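Side-chain contacts in 2,3-dihydroxybenzoate-AMP ligase (Bacillus subtilis, PDB 1MDB), which belongs to the ANL superfamily of AMP-binding enzymes, pairing a large AMP-binding region with a smaller C-terminal domain: residues 364-367 with 368-372; 432-436 with 437-441. All blocks are in the same frame, centred on the assembly; numbering follows the deposited sequence.

Interaction 1: residues 364-367 with 368-372; sequences RVWD and DHDRD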
loop_
_atom_site.group_PDB
_atom_site.type_symbol
_atom_site.label_atom_id
_atom_site.label_comp_id
_atom_site.label_asym_id
_atom_site.label_seq_id
_atom_site.Cartn_x
_atom_site.Cartn_y
_atom_site.Cartn_z
ATOM N N ARG A 364 19.403 6.871 5.577
ATOM C CA ARG A 364 20.067 8.013 6.178
ATOM C C ARG A 364 19.041 8.936 6.813
ATOM O O ARG A 364 17.950 9.135 6.275
ATOM C CB ARG A 364 20.918 8.743 5.135
ATOM C CG ARG A 364 22.030 7.843 4.618
ATOM C CD ARG A 364 23.130 8.570 3.871
ATOM N NE ARG A 364 24.166 7.626 3.454
ATOM C CZ ARG A 364 25.270 7.959 2.795
ATOM N NH1 ARG A 364 25.494 9.224 2.469
ATOM N NH2 ARG A 364 26.150 7.023 2.461
ATOM N N VAL A 365 19.385 9.456 7.989
ATOM C CA VAL A 365 18.516 10.364 8.726
ATOM C C VAL A 365 19.173 11.740 8.761
ATOM O O VAL A 365 20.111 11.970 9.528
ATOM C CB VAL A 365 18.296 9.873 10.169
ATOM C CG1 VAL A 365 17.434 10.854 10.926
ATOM C CG2 VAL A 365 17.644 8.503 10.157
ATOM N N TRP A 366 18.682 12.648 7.922
ATOM C CA TRP A 366 19.232 13.995 7.847
ATOM C C TRP A 366 18.417 15.047 8.588
ATOM O O TRP A 366 17.272 14.815 8.966
ATOM C CB TRP A 366 19.358 14.435 6.390
ATOM C CG TRP A 366 20.459 13.784 5.638
ATOM C CD1 TRP A 366 21.426 12.959 6.137
ATOM C CD2 TRP A 366 20.731 13.928 4.244
ATOM N NE1 TRP A 366 22.286 12.579 5.134
ATOM C CE2 TRP A 366 21.882 13.160 3.961
ATOM C CE3 TRP A 366 20.112 14.631 3.201
ATOM C CZ2 TRP A 366 22.430 13.080 2.682
ATOM C CZ3 TRP A 366 20.656 14.551 1.929
ATOM C CH2 TRP A 366 21.803 13.778 1.679
ATOM N N ASP A 367 19.030 16.210 8.784
ATOM C CA ASP A 367 18.381 17.332 9.448
ATOM C C ASP A 367 17.966 18.287 8.335
ATOM O O ASP A 367 18.331 18.087 7.178
ATOM C CB ASP A 367 19.357 18.015 10.418
ATOM C CG ASP A 367 20.507 18.709 9.704
ATOM O OD1 ASP A 367 20.985 18.181 8.680
ATOM O OD2 ASP A 367 20.944 19.778 10.173
ATOM N N ASP A 368 17.208 19.322 8.680
ATOM C CA ASP A 368 16.728 20.286 7.696
ATOM C C ASP A 368 17.765 20.760 6.685
ATOM O O ASP A 368 17.408 21.224 5.604
ATOM C CB ASP A 368 16.126 21.501 8.402
ATOM C CG ASP A 368 14.920 21.145 9.243
ATOM O OD1 ASP A 368 14.062 20.386 8.751
ATOM O OD2 ASP A 368 14.820 21.626 10.389
ATOM N N HIS A 369 19.044 20.641 7.020
ATOM C CA HIS A 369 20.088 21.099 6.113
ATOM C C HIS A 369 20.863 19.993 5.411
ATOM O O HIS A 369 22.018 20.183 5.028
ATOM C CB HIS A 369 21.045 22.029 6.862
ATOM C CG HIS A 369 20.369 23.225 7.454
ATOM N ND1 HIS A 369 19.809 24.221 6.681
ATOM C CD2 HIS A 369 20.110 23.558 8.740
ATOM C CE1 HIS A 369 19.232 25.114 7.466
ATOM N NE2 HIS A 369 19.399 24.735 8.720
ATOM N N ASP A 370 20.217 18.846 5.231
ATOM C CA ASP A 370 20.832 17.715 4.547
ATOM C C ASP A 370 22.110 17.212 5.209
ATOM O O ASP A 370 22.979 16.657 4.543
ATOM C CB ASP A 370 21.120 18.087 3.088
ATOM C CG ASP A 370 19.863 18.123 2.233
ATOM O OD1 ASP A 370 18.805 18.560 2.731
ATOM O OD2 ASP A 370 19.934 17.721 1.052
ATOM N N ARG A 371 22.221 17.408 6.518
ATOM C CA ARG A 371 23.391 16.954 7.262
ATOM C C ARG A 371 22.977 15.746 8.093
ATOM O O ARG A 371 21.924 15.761 8.730
ATOM C CB ARG A 371 23.893 18.053 8.206
ATOM C CG ARG A 371 24.193 19.384 7.545
ATOM C CD ARG A 371 24.288 20.495 8.586
ATOM N NE ARG A 371 24.405 21.817 7.975
ATOM C CZ ARG A 371 24.397 22.963 8.653
ATOM N NH1 ARG A 371 24.275 22.954 9.975
ATOM N NH2 ARG A 371 24.506 24.120 8.011
ATOM N N ASP A 372 23.794 14.702 8.092
ATOM C CA ASP A 372 23.464 13.520 8.878
ATOM C C ASP A 372 23.263 13.922 10.330
ATOM O O ASP A 372 24.103 14.591 10.924
ATOM C CB ASP A 372 24.569 12.465 8.782
ATOM C CG ASP A 372 24.564 11.734 7.450
ATOM O OD1 ASP A 372 25.385 12.075 6.570
ATOM O OD2 ASP A 372 23.727 10.818 7.283
HETATM O O HOH W 1 22.363 8.925 8.815
#
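The indole of Trp366 lies against the backbone of Asp370 and the side chain of Asp372. Over one face, the carbonyl O of Asp370 sits 3.5 Å above the ring plane near its centre, with Arg371 N on the same face but displaced toward the rim. At the edge, Asp372 OD2 lies in the plane of the indole, 3.1 Å from Trp366 NE1, while its carboxylate stands almost upright to the ring (86° between planes). On the benzene side, Asp370 OD2 comes to 3.4 Å from Trp366 CZ3. Farther round the bend, Asp367 OD1 accepts a short bond from Arg371 N (2.6 Å), met nearly along its C-O axis. That carboxylate is curled back over its own turn because CG lies between the backbone N and the carbonyl carbon (chi1 67°). The guanidinium of Arg371 extends past it, one face over CG of His369.

The backbone makes a type I turn with a G1 bulge. Asp370 N donates to Asp367 O (2.8 Å) to close the turn, Asp370 takes up a positive phi of 59°, and Asp367 N then reaches Arg371 O at 2.9 Å. Beyond the bulge, Trp366 and Asp372 form a single bridge. A water accepts from Val365 N and donates to Asp372 OD2 (2.8 Å), tying that carboxylate to the strand.

Two turn carboxylates reach outward: Asp370 OD1 to a salt bridge with Arg410, and Asp368 OD1 to a hydrogen bond with His380. Strand 362-366, at one edge of its four-stranded antiparallel sheet, pairs through Arg364 with Leu382, while the buried Val365 packs on Val415 and Leu417.

Interaction 2: residues 432-436 with 437-441; sequences QINRG and GEKVA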
loop_
_atom_site.group_PDB
_atom_site.type_symbol
_atom_site.label_atom_id
_atom_site.label_comp_id
_atom_site.label_asym_id
_atom_site.label_seq_id
_atom_site.Cartn_x
_atom_site.Cartn_y
_atom_site.Cartn_z
ATOM N N GLN A 432 3.575 17.258 10.814
ATOM C CA GLN A 432 4.137 17.835 12.031
ATOM C C GLN A 432 3.307 19.051 12.407
ATOM O O GLN A 432 2.904 19.832 11.548
ATOM C CB GLN A 432 5.593 18.240 11.795
ATOM C CG GLN A 432 6.472 18.128 13.025
ATOM C CD GLN A 432 7.939 17.947 12.669
ATOM O OE1 GLN A 432 8.751 17.554 13.510
ATOM N NE2 GLN A 432 8.284 18.236 11.419
ATOM N N ILE A 433 3.022 19.206 13.691
ATOM C CA ILE A 433 2.243 20.347 14.122
ATOM C C ILE A 433 3.187 21.318 14.811
ATOM O O ILE A 433 3.822 20.983 15.808
ATOM C CB ILE A 433 1.126 19.923 15.086
ATOM C CG1 ILE A 433 0.223 18.890 14.402
ATOM C CG2 ILE A 433 0.321 21.145 15.521
ATOM C CD1 ILE A 433 -0.791 18.255 15.314
ATOM N N ASN A 434 3.300 22.512 14.249
ATOM C CA ASN A 434 4.161 23.536 14.809
ATOM C C ASN A 434 3.279 24.550 15.530
ATOM O O ASN A 434 2.848 25.552 14.957
ATOM C CB ASN A 434 4.967 24.190 13.687
ATOM C CG ASN A 434 5.841 23.186 12.949
ATOM O OD1 ASN A 434 6.766 22.604 13.525
ATOM N ND2 ASN A 434 5.542 22.965 11.670
ATOM N N ARG A 435 2.997 24.254 16.794
ATOM C CA ARG A 435 2.153 25.106 17.619
ATOM C C ARG A 435 2.947 26.218 18.294
ATOM O O ARG A 435 3.807 25.956 19.137
ATOM C CB ARG A 435 1.452 24.267 18.684
ATOM C CG ARG A 435 0.532 25.072 19.583
ATOM C CD ARG A 435 -0.099 24.201 20.635
ATOM N NE ARG A 435 -1.163 24.900 21.342
ATOM C CZ ARG A 435 -0.979 25.939 22.148
ATOM N NH1 ARG A 435 0.238 26.414 22.364
ATOM N NH2 ARG A 435 -2.021 26.511 22.734
ATOM N N GLY A 436 2.650 27.456 17.910
ATOM C CA GLY A 436 3.317 28.612 18.483
ATOM C C GLY A 436 4.799 28.456 18.763
ATOM O O GLY A 436 5.257 28.794 19.855
ATOM N N GLY A 437 5.551 27.940 17.793
ATOM C CA GLY A 437 6.985 27.778 17.979
ATOM C C GLY A 437 7.402 26.533 18.741
ATOM O O GLY A 437 8.426 26.523 19.430
ATOM N N GLU A 438 6.603 25.479 18.625
ATOM C CA GLU A 438 6.891 24.217 19.290
ATOM C C GLU A 438 6.447 23.107 18.358
ATOM O O GLU A 438 5.331 23.134 17.843
ATOM C CB GLU A 438 6.122 24.114 20.613
ATOM C CG GLU A 438 6.560 25.104 21.679
ATOM C CD GLU A 438 7.690 24.580 22.543
ATOM O OE1 GLU A 438 8.653 24.009 21.990
ATOM O OE2 GLU A 438 7.618 24.750 23.780
ATOM N N LYS A 439 7.316 22.137 18.120
ATOM C CA LYS A 439 6.943 21.037 17.250
ATOM C C LYS A 439 6.218 19.983 18.068
ATOM O O LYS A 439 6.609 19.681 19.193
ATOM C CB LYS A 439 8.181 20.441 16.574
ATOM C CG LYS A 439 8.803 21.378 15.556
ATOM C CD LYS A 439 9.939 20.727 14.791
ATOM C CE LYS A 439 10.507 21.689 13.761
ATOM N NZ LYS A 439 11.549 21.056 12.908
ATOM N N VAL A 440 5.138 19.451 17.510
ATOM C CA VAL A 440 4.362 18.424 18.193
ATOM C C VAL A 440 4.247 17.172 17.335
ATOM O O VAL A 440 3.871 17.243 16.162
ATOM C CB VAL A 440 2.934 18.913 18.523
ATOM C CG1 VAL A 440 2.150 17.800 19.202
ATOM C CG2 VAL A 440 2.991 20.142 19.420
ATOM N N ALA A 441 4.587 16.030 17.921
ATOM C CA ALA A 441 4.492 14.755 17.229
ATOM C C ALA A 441 3.059 14.277 17.446
ATOM O O ALA A 441 2.715 13.783 18.520
ATOM C CB ALA A 441 5.496 13.748 17.817
#
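Ile433 and Val440 face each other as a hydrogen-bonded antiparallel pair, the core of a tight beta hairpin. Ile433 N donates to Val440 O at 3.3 Å, and Val440 N returns a shorter bond to Ile433 O at 2.6 Å. Nearer the bend, Arg435 and Glu438 exchange two weak backbone bonds. Gly436 and Gly437 between them both have positive phi, consistent with a type I' turn.

The apolar contact is between Ile433 and Val440, whose CB atoms are 4.0 Å apart. On the other face Asn434 and Lys439, a non-hydrogen-bonded pair, run side by side in the same direction, with Asn434 OD1 3.1 Å from Lys439 CG. The extended Lys439 chain also crosses the Gln432 side chain at a slant.

Arg435, with CG opposite its backbone N (chi1 -179°), stretches away to a salt bridge with Asp504. The apolar face packs through Ile433 onto Met460 and Ser462 of strand 455-465 and through Val440 onto Tyr500, and Ala441 occupies the N-cap position, directly before helix 442-449.

Overall arrangement
Both contacts are local bends, met in series along the chain, so they neither nest nor cross. Interaction 1 turns the chain back at the end of strand 362-366, within the run that leads to the adjacent strand 379-384 of a four-stranded antiparallel sheet. The chain then passes through strands 409-417 and 423-428, which complete that sheet, before interaction 2 closes the small hairpin of strands 433-434 and 439-440 and hands over to helix 442-449. Their centres are about 19 Å apart, but they meet at the margins: Asp368 OD2 is 4.2 Å from Lys439 NZ. Interaction 1 thus belongs to the sheet edge, interaction 2 to the ground between strands 423-428 and 455-465.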